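Local coordinates for protein glutamate racemase (Bacillus anthracis, PDB 2DWU) that belongs to the Asp/Glu/hydantoin racemase family and holds D-glutamic acid in a pocket of its two-domain alpha/beta fold, at residues R49-E52 / E53-F57; T162-V165 / T166-K170. All coordinates share one frame; numbering follows the deposited sequence. Where two conformers were deposited one is given.

Interaction 1: R49-E52 / E53-F57; sequences RSVE and EVQSF
Ser50 caps the N-terminus of helix 51-65, and Arg49, the residue before it, reaches along the first turn to Glu53 and Phe57. The cap is a bond from Glu53 N to Ser50 OG (3.1 Å). A chi1 of 70° sets the hydroxyl between its own backbone N and carbonyl carbon, where it accepts from one of the first-turn amides that a helix start tends to leave without a backbone acceptor. Serine suits the site because its short side chain can turn back onto the backbone. The regular helical bonds then begin, Val54 N to Ser50 O and Gln55 N to Val51 O, and Gln55 NE2 bonds to Ala83 O on helix 78-91.

The charged contact is a salt bridge between Arg49 NH1 and Glu53 OE2 at 2.7 Å. The oxygen lies almost in the guanidinium plane, yet the N-H comes from above the carboxylate plane, 65° out of it. A water also donates to OE2 and accepts from Ser50 N, bridging the carboxylate to the backbone of the capping residue. Arg49 NE donates to the carbonyl oxygen of Arg43, a second polar tie for the guanidinium besides the salt bridge.

The aromatic contact is an edge one: the Phe57 rim, through CE2, rests on one face of the guanidinium, the two planes 69° apart. Arg43, in turn, makes a cation-pi contact with the Phe57 ring.

The apolar contact is that of Val54, buried against Tyr46 and Ala83, which packs its CG2 on Arg49 CB. Glu53 O accepts from both Phe57 N and Ser56 OG, the hydroxyl at 2.7 Å.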
loop_
_atom_site.group_PDB
_atom_site.type_symbol
_atom_site.label_atom_id
_atom_site.label_comp_id
_atom_site.label_asym_id
_atom_site.label_seq_id
_atom_site.Cartn_x
_atom_site.Cartn_y
_atom_site.Cartn_z
ATOM N N ARG B 49 26.702 -7.858 -12.010
ATOM C CA ARG B 49 26.874 -9.304 -12.140
ATOM C C ARG B 49 25.856 -9.993 -13.045
ATOM O O ARG B 49 24.770 -9.465 -13.296
ATOM C CB ARG B 49 26.838 -9.947 -10.753
ATOM C CG ARG B 49 27.949 -9.509 -9.824
ATOM C CD ARG B 49 27.913 -10.361 -8.545
ATOM N NE ARG B 49 28.964 -9.965 -7.610
ATOM C CZ ARG B 49 30.153 -10.569 -7.550
ATOM N NH1 ARG B 49 30.421 -11.589 -8.362
ATOM N NH2 ARG B 49 31.059 -10.158 -6.683
ATOM N N SER B 50 26.211 -11.171 -13.552
ATOM C CA SER B 50 25.296 -11.920 -14.408
ATOM C C SER B 50 24.104 -12.401 -13.598
ATOM O O SER B 50 24.202 -12.572 -12.378
ATOM C CB SER B 50 25.979 -13.147 -15.023
ATOM O OG SER B 50 26.242 -14.158 -14.065
ATOM N N VAL B 51 22.994 -12.621 -14.281
ATOM C CA VAL B 51 21.780 -13.098 -13.618
ATOM C C VAL B 51 22.015 -14.458 -12.960
ATOM O O VAL B 51 21.584 -14.697 -11.835
ATOM C CB VAL B 51 20.604 -13.245 -14.626
ATOM C CG1 VAL B 51 19.424 -13.943 -13.953
ATOM C CG2 VAL B 51 20.155 -11.879 -15.119
ATOM N N GLU B 52 22.690 -15.357 -13.672
ATOM C CA GLU B 52 22.962 -16.694 -13.155
ATOM C C GLU B 52 23.747 -16.630 -11.851
ATOM O O GLU B 52 23.459 -17.338 -10.886
ATOM C CB GLU B 52 23.741 -17.504 -14.203
ATOM C CG GLU B 52 22.976 -17.764 -15.516
ATOM C CD GLU B 52 22.619 -16.497 -16.319
ATOM O OE1 GLU B 52 23.467 -15.573 -16.455
ATOM O OE2 GLU B 52 21.474 -16.439 -16.838
ATOM N N GLU B 53 24.745 -15.764 -11.812
ATOM C CA GLU B 53 25.556 -15.616 -10.621
ATOM C C GLU B 53 24.738 -15.065 -9.459
ATOM O O GLU B 53 24.812 -15.568 -8.326
ATOM C CB GLU B 53 26.723 -14.683 -10.911
ATOM C CG GLU B 53 27.683 -14.519 -9.760
ATOM C CD GLU B 53 29.022 -13.959 -10.209
ATOM O OE1 GLU B 53 29.976 -14.749 -10.392
ATOM O OE2 GLU B 53 29.124 -12.731 -10.385
ATOM N N VAL B 54 23.981 -14.006 -9.726
ATOM C CA VAL B 54 23.171 -13.418 -8.667
ATOM C C VAL B 54 22.208 -14.451 -8.106
ATOM O O VAL B 54 22.049 -14.546 -6.892
ATOM C CB VAL B 54 22.381 -12.208 -9.178
ATOM C CG1 VAL B 54 21.359 -11.773 -8.139
ATOM C CG2 VAL B 54 23.335 -11.071 -9.470
ATOM N N GLN B 55 21.559 -15.223 -8.978
ATOM C CA GLN B 55 20.621 -16.232 -8.489
ATOM C C GLN B 55 21.319 -17.227 -7.563
ATOM O O GLN B 55 20.767 -17.617 -6.524
ATOM C CB GLN B 55 19.985 -17.007 -9.637
ATOM C CG GLN B 55 19.050 -16.205 -10.511
ATOM C CD GLN B 55 18.359 -17.065 -11.559
ATOM O OE1 GLN B 55 19.006 -17.862 -12.244
ATOM N NE2 GLN B 55 17.048 -16.910 -11.688
ATOM N N SER B 56 22.532 -17.646 -7.919
ATOM C CA SER B 56 23.242 -18.610 -7.076
ATOM C C SER B 56 23.570 -18.006 -5.713
ATOM O O SER B 56 23.427 -18.677 -4.692
ATOM C CB SER B 56 24.522 -19.113 -7.761
ATOM O OG SER B 56 25.522 -18.115 -7.842
ATOM N N PHE B 57 24.001 -16.745 -5.690
ATOM C CA PHE B 57 24.311 -16.082 -4.420
ATOM C C PHE B 57 23.073 -15.905 -3.536
ATOM O O PHE B 57 23.156 -15.994 -2.301
ATOM C CB PHE B 57 24.907 -14.681 -4.639
ATOM C CG PHE B 57 26.207 -14.663 -5.392
ATOM C CD1 PHE B 57 26.944 -15.824 -5.604
ATOM C CD2 PHE B 57 26.724 -13.446 -5.835
ATOM C CE1 PHE B 57 28.190 -15.773 -6.247
ATOM C CE2 PHE B 57 27.972 -13.385 -6.478
ATOM C CZ PHE B 57 28.697 -14.559 -6.677
HETATM O O HOH W 1 29.000 -11.936 -12.899
#

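Interaction 2: T162-V165 / T166-K170; sequences TAYV and TQQVK
Tyr164 and Gln168 meet one turn apart on helix 162-177 because their first torsions lean the two side chains together. In Tyr164, CG stands opposite the backbone N (chi1 -173°), while in Gln168 it lies beside the N (chi1 -73°) and the chain bends at chi2. This i to i+4 pairing lays the glutamine over one face of the ring. The touching group is the methylene CG, 3.8 Å from the Tyr164 ring centroid in a CH-pi contact, with the amide following the ring at 24° between planes and NE2 3.7 Å from Tyr164 CZ. Glutamine fits here because its aliphatic part can lie on the aromatic face while its end carries the amide on toward the ring's hydroxyl side. Arg158 makes a cation-pi contact with the same tyrosine.

On the buried side against helix 195-202, Val165 and Val169 lie side by side, CG1 to CG2 4.1 Å. Both touch Tyr197 of that helix, while Tyr164, Val165 and Gln168 all meet Val154 of helix 151-157; compact branched residues suit the valine strip between helices.

The remaining interactions are polar. The backbone bonds run in regular alpha-helical order, from Gln167 N to Ala163 O (3.1 Å) through to Val169 N to Val165 O (2.8 Å). A water donates to both Ala163 O and Gln167 OE1, joining a carbonyl of the first turn to a side chain of the next. Thr166 bends its hydroxyl back along the helix, a common place for threonine: Thr162 O accepts Thr166 N at 2.9 Å and Thr166 OG1 at 3.0 Å, the two donors arriving from opposite faces of the carbonyl plane.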
loop_
_atom_site.group_PDB
_atom_site.type_symbol
_atom_site.label_atom_id
_atom_site.label_comp_id
_atom_site.label_asym_id
_atom_site.label_seq_id
_atom_site.Cartn_x
_atom_site.Cartn_y
_atom_site.Cartn_z
ATOM N N THR B 162 29.156 16.514 -0.957
ATOM C CA THR B 162 27.928 17.006 -1.575
ATOM C C THR B 162 28.046 17.543 -2.997
ATOM O O THR B 162 27.132 17.357 -3.800
ATOM C CB THR B 162 27.239 18.071 -0.689
ATOM O OG1 THR B 162 28.087 19.215 -0.550
ATOM C CG2 THR B 162 26.931 17.491 0.687
ATOM N N ALA B 163 29.146 18.215 -3.319
ATOM C CA ALA B 163 29.314 18.717 -4.676
ATOM C C ALA B 163 29.383 17.538 -5.648
ATOM O O ALA B 163 28.812 17.584 -6.742
ATOM C CB ALA B 163 30.594 19.553 -4.782
ATOM N N TYR B 164 30.088 16.486 -5.237
ATOM C CA TYR B 164 30.247 15.312 -6.080
ATOM C C TYR B 164 28.916 14.587 -6.216
ATOM O O TYR B 164 28.562 14.115 -7.305
ATOM C CB TYR B 164 31.291 14.361 -5.469
ATOM C CG TYR B 164 31.636 13.206 -6.374
ATOM C CD1 TYR B 164 31.214 11.906 -6.081
ATOM C CD2 TYR B 164 32.322 13.428 -7.564
ATOM C CE1 TYR B 164 31.466 10.849 -6.971
ATOM C CE2 TYR B 164 32.574 12.389 -8.456
ATOM C CZ TYR B 164 32.142 11.106 -8.150
ATOM O OH TYR B 164 32.373 10.098 -9.053
ATOM N N VAL B 165 28.183 14.496 -5.113
ATOM C CA VAL B 165 26.897 13.797 -5.139
ATOM C C VAL B 165 25.949 14.558 -6.075
ATOM O O VAL B 165 25.287 13.965 -6.925
ATOM C CB VAL B 165 26.279 13.683 -3.715
ATOM C CG1 VAL B 165 24.912 12.967 -3.792
ATOM C CG2 VAL B 165 27.222 12.872 -2.784
ATOM N N THR B 166 25.916 15.879 -5.950
ATOM C CA THR B 166 25.045 16.660 -6.813
ATOM C C THR B 166 25.376 16.454 -8.291
ATOM O O THR B 166 24.473 16.323 -9.107
ATOM C CB THR B 166 25.132 18.155 -6.494
ATOM O OG1 THR B 166 24.695 18.384 -5.150
ATOM C CG2 THR B 166 24.243 18.954 -7.441
ATOM N N GLN B 167 26.664 16.422 -8.637
ATOM C CA GLN B 167 27.056 16.233 -10.019
ATOM C C GLN B 167 26.695 14.855 -10.536
ATOM O O GLN B 167 26.257 14.708 -11.687
ATOM C CB GLN B 167 28.564 16.448 -10.193
ATOM C CG GLN B 167 28.910 16.911 -11.596
ATOM C CD GLN B 167 28.358 18.313 -11.891
ATOM O OE1 GLN B 167 28.717 19.281 -11.217
ATOM N NE2 GLN B 167 27.484 18.423 -12.887
ATOM N N GLN B 168 26.874 13.845 -9.685
ATOM C CA GLN B 168 26.577 12.474 -10.088
ATOM C C GLN B 168 25.078 12.259 -10.237
ATOM O O GLN B 168 24.653 11.549 -11.143
ATOM C CB GLN B 168 27.179 11.463 -9.097
ATOM C CG GLN B 168 28.719 11.353 -9.207
ATOM C CD GLN B 168 29.199 11.185 -10.634
ATOM O OE1 GLN B 168 28.808 10.247 -11.319
ATOM N NE2 GLN B 168 30.046 12.095 -11.092
ATOM N N VAL B 169 24.291 12.873 -9.360
ATOM C CA VAL B 169 22.836 12.748 -9.459
ATOM C C VAL B 169 22.364 13.491 -10.723
ATOM O O VAL B 169 21.485 13.002 -11.456
ATOM C CB VAL B 169 22.138 13.299 -8.197
ATOM C CG1 VAL B 169 20.609 13.419 -8.430
ATOM C CG2 VAL B 169 22.403 12.346 -7.015
ATOM N N LYS B 170 22.970 14.655 -10.999
ATOM C CA LYS B 170 22.606 15.421 -12.195
ATOM C C LYS B 170 22.858 14.599 -13.460
ATOM O O LYS B 170 22.002 14.506 -14.362
ATOM C CB LYS B 170 23.402 16.741 -12.259
ATOM C CG LYS B 170 23.105 17.563 -13.515
ATOM C CD LYS B 170 23.770 18.928 -13.477
ATOM C CE LYS B 170 23.250 19.742 -12.303
ATOM N NZ LYS B 170 21.788 20.069 -12.427
HETATM O O HOH W 2 28.306 19.892 -8.289
#

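Overall arrangement
Interaction 1 runs from the residues just before helix 51-65 into its first turns; interaction 2 lies wholly within helix 162-177. Neither joins the other: their centres are 30 Å apart and their nearest atoms about 18 Å. Interaction 1 is a surface contact dominated by charge and capping, with the Arg49 side chain about 7 Å from the bound D-glutamic acid. Interaction 2 is partly buried and lies farther from the chain's centre; its chemistry is ring-to-methylene and valine packing, with polar bonds along the helix. Each has a buried valine side against neighbouring helices, 78-91 for interaction 1 and 195-202 with 151-157 for interaction 2.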